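Local coordinates for methyltransferase (Streptococcus mutans, PDB 2B78), which is of unknown function but probably transfers methyl groups from S-adenosylmethionine, perhaps to RNA, at residues A[274-279]-A[318-323]; A[224-229]-A[290-295]. One frame throughout, in Å; residues are numbered along the deposited sequence.

Overall arrangement
Both contacts belong to the methyltransferase part of the chain, whose seven-stranded sheet has the 3-2-1-4-5-7-6 order of class I enzymes. From the N terminus, helix 225-232 comes first, just after strand 215-219. Contact 2 closes a loop of 60 residues by bringing this helix to the end of strand 286-291. Within that loop lies helix 272-281, which contact 1 joins to the end of helix 306-319 beyond strand 286-291, so the two loops cross. Their centres are about 17 Å apart and they do not touch: contact 2 packs one face of the central strands, contact 1 the other.

Contact 1: A[274-279]-A[318-323]; sequences DYFKYA and LEILSE
Ile320 pushes two of its methyl groups against helix 272-281, where Phe276 and Ala279, three residues apart, receive them. The contact across the segments is entirely apolar. CG2 of Ile320 rests on CB of Ala279 at 3.7 Å, and CD1 of Ile320 meets the same CB of Ala279 at 3.8 Å, so the small methyl of the helix touches both branches of the isoleucine. CD1 of Ile320 also lies 3.8 Å from CD1 of Phe276. That approach is edge-on, in the plane of the ring, and the two side chains run at about a right angle. Ile320 holds its CG1 between its backbone N and carbonyl carbon (chi1 58°), while CG2 stands beside the N; CD1, ending the longer branch, bridges Phe276 and Ala279, while CG2 rests on Ala279 alone. The backbones come closest at Ala279 and Ile320, with 6.9 Å between their CA atoms.

In the Rossmann-like methyltransferase fold these are two helices on one side of the sheet: helix 272-281 follows strand 265-269, and helix 306-319 follows strand 286-291. Ile320 stands where the second of them gives way to the short strand 321-322. Beneath the contact lie Leu217 and Ile289 of the sheet, touched by Ile320, and Leu219, touched by Phe276. Phe276 also lies close to Val272, which contributes to the S-adenosyl-L-homocysteine site.

Hydrogen bonds tie both sides to Tyr286: its OH bonds to Tyr275 OH, and its backbone pairs with Ile320 and Ser322. Ala279 N donates to Tyr275 O at 2.8 Å, keeping the methyl-bearing turn helical. Ser322 OG bonds to Asp287 OD1, anchoring the short strand 321-322 to the start of strand 286-291.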
loop_
_atom_site.group_PDB
_atom_site.type_symbol
_atom_site.label_atom_id
_atom_site.label_comp_id
_atom_site.label_asym_id
_atom_site.label_seq_id
_atom_site.Cartn_x
_atom_site.Cartn_y
_atom_site.Cartn_z
ATOM N N ASP A 274 -3.518 -22.211 11.724
ATOM C CA ASP A 274 -4.468 -23.026 12.474
ATOM C C ASP A 274 -5.693 -23.257 11.595
ATOM O O ASP A 274 -6.352 -24.304 11.691
ATOM C CB ASP A 274 -4.891 -22.348 13.786
ATOM C CG ASP A 274 -3.818 -22.428 14.866
ATOM O OD1 ASP A 274 -2.958 -23.335 14.811
ATOM O OD2 ASP A 274 -3.839 -21.585 15.785
ATOM N N TYR A 275 -6.009 -22.287 10.736
ATOM C CA TYR A 275 -7.159 -22.467 9.863
ATOM C C TYR A 275 -6.860 -23.497 8.775
ATOM O O TYR A 275 -7.752 -24.232 8.355
ATOM C CB TYR A 275 -7.593 -21.153 9.201
ATOM C CG TYR A 275 -8.933 -21.310 8.521
ATOM C CD1 TYR A 275 -10.113 -21.321 9.268
ATOM C CD2 TYR A 275 -9.022 -21.552 7.150
ATOM C CE1 TYR A 275 -11.351 -21.581 8.670
ATOM C CE2 TYR A 275 -10.259 -21.810 6.538
ATOM C CZ TYR A 275 -11.417 -21.824 7.307
ATOM O OH TYR A 275 -12.638 -22.090 6.726
ATOM N N PHE A 276 -5.610 -23.549 8.312
ATOM C CA PHE A 276 -5.247 -24.518 7.286
ATOM C C PHE A 276 -5.498 -25.909 7.841
ATOM O O PHE A 276 -6.085 -26.761 7.171
ATOM C CB PHE A 276 -3.772 -24.373 6.884
ATOM C CG PHE A 276 -3.518 -23.301 5.850
ATOM C CD1 PHE A 276 -4.312 -23.211 4.710
ATOM C CD2 PHE A 276 -2.447 -22.419 5.994
ATOM C CE1 PHE A 276 -4.046 -22.257 3.726
ATOM C CE2 PHE A 276 -2.170 -21.464 5.017
ATOM C CZ PHE A 276 -2.970 -21.382 3.880
ATOM N N LYS A 277 -5.066 -26.131 9.080
ATOM C CA LYS A 277 -5.249 -27.418 9.744
ATOM C C LYS A 277 -6.726 -27.756 9.984
ATOM O O LYS A 277 -7.139 -28.916 9.890
ATOM C CB LYS A 277 -4.502 -27.419 11.083
ATOM C CG LYS A 277 -4.655 -28.724 11.855
ATOM C CD LYS A 277 -3.798 -28.734 13.112
ATOM C CE LYS A 277 -3.855 -30.088 13.798
ATOM N NZ LYS A 277 -3.000 -30.130 15.013
ATOM N N TYR A 278 -7.510 -26.742 10.324
ATOM C CA TYR A 278 -8.942 -26.901 10.576
ATOM C C TYR A 278 -9.630 -27.307 9.280
ATOM O O TYR A 278 -10.520 -28.167 9.255
ATOM C CB TYR A 278 -9.530 -25.572 11.058
ATOM C CG TYR A 278 -10.940 -25.669 11.605
ATOM C CD1 TYR A 278 -11.182 -26.250 12.849
ATOM C CD2 TYR A 278 -12.026 -25.178 10.886
ATOM C CE1 TYR A 278 -12.476 -26.337 13.368
ATOM C CE2 TYR A 278 -13.328 -25.262 11.392
ATOM C CZ TYR A 278 -13.543 -25.841 12.635
ATOM O OH TYR A 278 -14.822 -25.928 13.152
ATOM N N ALA A 279 -9.210 -26.672 8.196
ATOM C CA ALA A 279 -9.775 -26.926 6.877
ATOM C C ALA A 279 -9.481 -28.351 6.418
ATOM O O ALA A 279 -10.343 -29.025 5.841
ATOM C CB ALA A 279 -9.206 -25.925 5.887
ATOM N N LEU A 318 -2.937 -24.776 -1.464
ATOM C CA LEU A 318 -3.177 -25.722 -2.543
ATOM C C LEU A 318 -3.855 -26.987 -2.043
ATOM O O LEU A 318 -4.604 -27.623 -2.782
ATOM C CB LEU A 318 -1.862 -26.087 -3.230
ATOM C CG LEU A 318 -1.305 -24.988 -4.129
ATOM C CD1 LEU A 318 0.099 -25.335 -4.585
ATOM C CD2 LEU A 318 -2.227 -24.815 -5.319
ATOM N N GLU A 319 -3.607 -27.337 -0.782
ATOM C CA GLU A 319 -4.191 -28.538 -0.187
ATOM C C GLU A 319 -5.698 -28.429 0.021
ATOM O O GLU A 319 -6.387 -29.446 0.117
ATOM C CB GLU A 319 -3.524 -28.850 1.157
ATOM C CG GLU A 319 -2.031 -29.150 1.084
ATOM C CD GLU A 319 -1.469 -29.523 2.439
ATOM O OE1 GLU A 319 -1.916 -30.548 3.003
ATOM O OE2 GLU A 319 -0.595 -28.796 2.948
ATOM N N ILE A 320 -6.208 -27.204 0.112
ATOM C CA ILE A 320 -7.641 -27.000 0.292
ATOM C C ILE A 320 -8.262 -26.215 -0.870
ATOM O O ILE A 320 -9.317 -25.604 -0.722
ATOM C CB ILE A 320 -7.954 -26.281 1.632
ATOM C CG1 ILE A 320 -7.231 -24.932 1.700
ATOM C CG2 ILE A 320 -7.537 -27.167 2.807
ATOM C CD1 ILE A 320 -7.578 -24.101 2.944
ATOM N N LEU A 321 -7.616 -26.256 -2.035
ATOM C CA LEU A 321 -8.118 -25.557 -3.222
ATOM C C LEU A 321 -8.823 -26.528 -4.166
ATOM O O LEU A 321 -8.290 -27.593 -4.486
ATOM C CB LEU A 321 -6.958 -24.893 -3.971
ATOM C CG LEU A 321 -7.325 -23.968 -5.126
ATOM C CD1 LEU A 321 -7.861 -22.659 -4.558
ATOM C CD2 LEU A 321 -6.084 -23.706 -5.981
ATOM N N SER A 322 -10.013 -26.155 -4.627
ATOM C CA SER A 322 -10.788 -27.004 -5.531
ATOM C C SER A 322 -10.061 -27.283 -6.837
ATOM O O SER A 322 -9.089 -26.609 -7.186
ATOM C CB SER A 322 -12.125 -26.341 -5.864
ATOM O OG SER A 322 -12.846 -26.015 -4.694
ATOM N N GLU A 323 -10.546 -28.283 -7.562
ATOM C CA GLU A 323 -9.973 -28.622 -8.857
ATOM C C GLU A 323 -10.234 -27.403 -9.745
ATOM O O GLU A 323 -11.282 -26.772 -9.636
ATOM C CB GLU A 323 -10.673 -29.866 -9.416
ATOM C CG GLU A 323 -10.137 -30.354 -10.744
ATOM C CD GLU A 323 -10.771 -31.670 -11.178
ATOM O OE1 GLU A 323 -10.606 -32.045 -12.359
ATOM O OE2 GLU A 323 -11.430 -32.330 -10.342
#

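Contact 2: A[224-229]-A[290-295]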
loop_
_atom_site.group_PDB
_atom_site.type_symbol
_atom_site.label_atom_id
_atom_site.label_comp_id
_atom_site.label_asym_id
_atom_site.label_seq_id
_atom_site.Cartn_x
_atom_site.Cartn_y
_atom_site.Cartn_z
ATOM N N ALA A 224 -11.832 -7.712 5.560
ATOM C CA ALA A 224 -12.529 -8.465 4.522
ATOM C C ALA A 224 -12.969 -7.641 3.315
ATOM O O ALA A 224 -14.001 -7.937 2.708
ATOM C CB ALA A 224 -13.735 -9.169 5.130
ATOM N N ALA A 225 -12.199 -6.613 2.959
ATOM C CA ALA A 225 -12.572 -5.805 1.801
ATOM C C ALA A 225 -12.616 -6.648 0.512
ATOM O O ALA A 225 -13.428 -6.375 -0.376
ATOM C CB ALA A 225 -11.605 -4.634 1.637
ATOM N N PHE A 226 -11.750 -7.658 0.391
ATOM C CA PHE A 226 -11.762 -8.519 -0.810
ATOM C C PHE A 226 -13.022 -9.378 -0.825
ATOM O O PHE A 226 -13.572 -9.688 -1.885
ATOM C CB PHE A 226 -10.556 -9.470 -0.849
ATOM C CG PHE A 226 -9.262 -8.833 -1.263
ATOM C CD1 PHE A 226 -9.166 -8.082 -2.430
ATOM C CD2 PHE A 226 -8.112 -9.036 -0.498
ATOM C CE1 PHE A 226 -7.941 -7.545 -2.831
ATOM C CE2 PHE A 226 -6.887 -8.509 -0.888
ATOM C CZ PHE A 226 -6.799 -7.760 -2.059
ATOM N N SER A 227 -13.469 -9.779 0.363
ATOM C CA SER A 227 -14.650 -10.614 0.482
ATOM C C SER A 227 -15.914 -9.871 0.068
ATOM O O SER A 227 -16.763 -10.420 -0.648
ATOM C CB SER A 227 -14.780 -11.117 1.919
ATOM O OG SER A 227 -13.642 -11.883 2.261
ATOM N N VAL A 228 -16.041 -8.620 0.506
ATOM C CA VAL A 228 -17.204 -7.821 0.144
ATOM C C VAL A 228 -17.201 -7.562 -1.368
ATOM O O VAL A 228 -18.250 -7.596 -2.012
ATOM C CB VAL A 228 -17.236 -6.473 0.943
ATOM C CG1 VAL A 228 -16.122 -5.549 0.487
ATOM C CG2 VAL A 228 -18.590 -5.803 0.785
ATOM N N ALA A 229 -16.019 -7.332 -1.935
ATOM C CA ALA A 229 -15.879 -7.093 -3.376
ATOM C C ALA A 229 -16.362 -8.329 -4.139
ATOM O O ALA A 229 -17.166 -8.242 -5.080
ATOM C CB ALA A 229 -14.407 -6.803 -3.720
ATOM N N ILE A 290 -7.566 -16.294 -1.577
ATOM C CA ILE A 290 -6.842 -15.037 -1.638
ATOM C C ILE A 290 -5.898 -15.035 -0.455
ATOM O O ILE A 290 -6.307 -15.329 0.665
ATOM C CB ILE A 290 -7.803 -13.842 -1.541
ATOM C CG1 ILE A 290 -8.788 -13.889 -2.717
ATOM C CG2 ILE A 290 -7.008 -12.540 -1.509
ATOM C CD1 ILE A 290 -9.884 -12.837 -2.674
ATOM N N ILE A 291 -4.634 -14.730 -0.713
ATOM C CA ILE A 291 -3.617 -14.707 0.329
ATOM C C ILE A 291 -2.988 -13.316 0.321
ATOM O O ILE A 291 -2.420 -12.889 -0.689
ATOM C CB ILE A 291 -2.554 -15.790 0.038
ATOM C CG1 ILE A 291 -3.258 -17.125 -0.233
ATOM C CG2 ILE A 291 -1.581 -15.907 1.206
ATOM C CD1 ILE A 291 -2.337 -18.251 -0.657
ATOM N N ASP A 292 -3.085 -12.608 1.443
ATOM C CA ASP A 292 -2.549 -11.256 1.516
ATOM C C ASP A 292 -2.067 -10.900 2.922
ATOM O O ASP A 292 -2.673 -10.076 3.609
ATOM C CB ASP A 292 -3.636 -10.276 1.053
ATOM C CG ASP A 292 -3.149 -8.844 0.972
ATOM O OD1 ASP A 292 -2.027 -8.620 0.476
ATOM O OD2 ASP A 292 -3.907 -7.941 1.394
ATOM N N PRO A 293 -0.962 -11.519 3.369
ATOM C CA PRO A 293 -0.402 -11.264 4.702
ATOM C C PRO A 293 0.030 -9.809 4.872
ATOM O O PRO A 293 0.584 -9.206 3.956
ATOM C CB PRO A 293 0.771 -12.244 4.775
ATOM C CG PRO A 293 1.183 -12.379 3.346
ATOM C CD PRO A 293 -0.137 -12.490 2.632
ATOM N N PRO A 294 -0.234 -9.225 6.049
ATOM C CA PRO A 294 0.106 -7.833 6.383
ATOM C C PRO A 294 1.591 -7.520 6.231
ATOM O O PRO A 294 2.448 -8.323 6.605
ATOM C CB PRO A 294 -0.341 -7.706 7.838
ATOM C CG PRO A 294 -1.382 -8.754 7.988
ATOM C CD PRO A 294 -0.806 -9.911 7.218
ATOM N N SER A 295 1.896 -6.348 5.684
ATOM C CA SER A 295 3.275 -5.930 5.511
ATOM C C SER A 295 3.643 -5.046 6.699
ATOM O O SER A 295 4.781 -4.572 6.804
ATOM C CB SER A 295 3.440 -5.139 4.208
ATOM O OG SER A 295 2.944 -5.855 3.078
#
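Phe226, in the first turn of helix 225-232, faces Ile290 near the end of strand 286-291, their CA atoms 8.2 Å apart. Ala224 occupies the N-cap position, and its O accepts from Val228 N at 3.1 Å. On the other side the strand stops after Ile291 and the chain runs on through Asp292 into Pro293 and Pro294.

Phe226 alone carries the helix side. Its CD2 lies 3.8 Å from CG2 of Ile290, approached obliquely, while CD1 of Ile290 reaches the base of the side chain at Phe226 CB, 3.9 Å away. Farther along the ring, CE2 of Phe226 has OD2 of Asp292 at its edge, near the ring plane, at 3.8 Å; ring and carboxylate planes are 71° apart. Asp292 holds CG anti to its backbone N (chi1 -175°), which sets the OD2 oxygen beside the ring edge at CE2. Ser330 OG binds OD1 of Asp292 and Gln199 NE2 binds OD2, fixing its rotation. The Asp-Pro-Pro sequence after strand 286-291 recalls motif IV of class I methyltransferases such as the N6-adenine enzymes, though no catalytic role is established here.

Phe226 also packs against helix 200-210, where Val202, Arg203 and Leu206 touch it. Ile290 pairs by backbone with strand 215-219, whereas Ile291 pairs with strand 325-331 and turns its side chain to helix 306-319 on the opposite face.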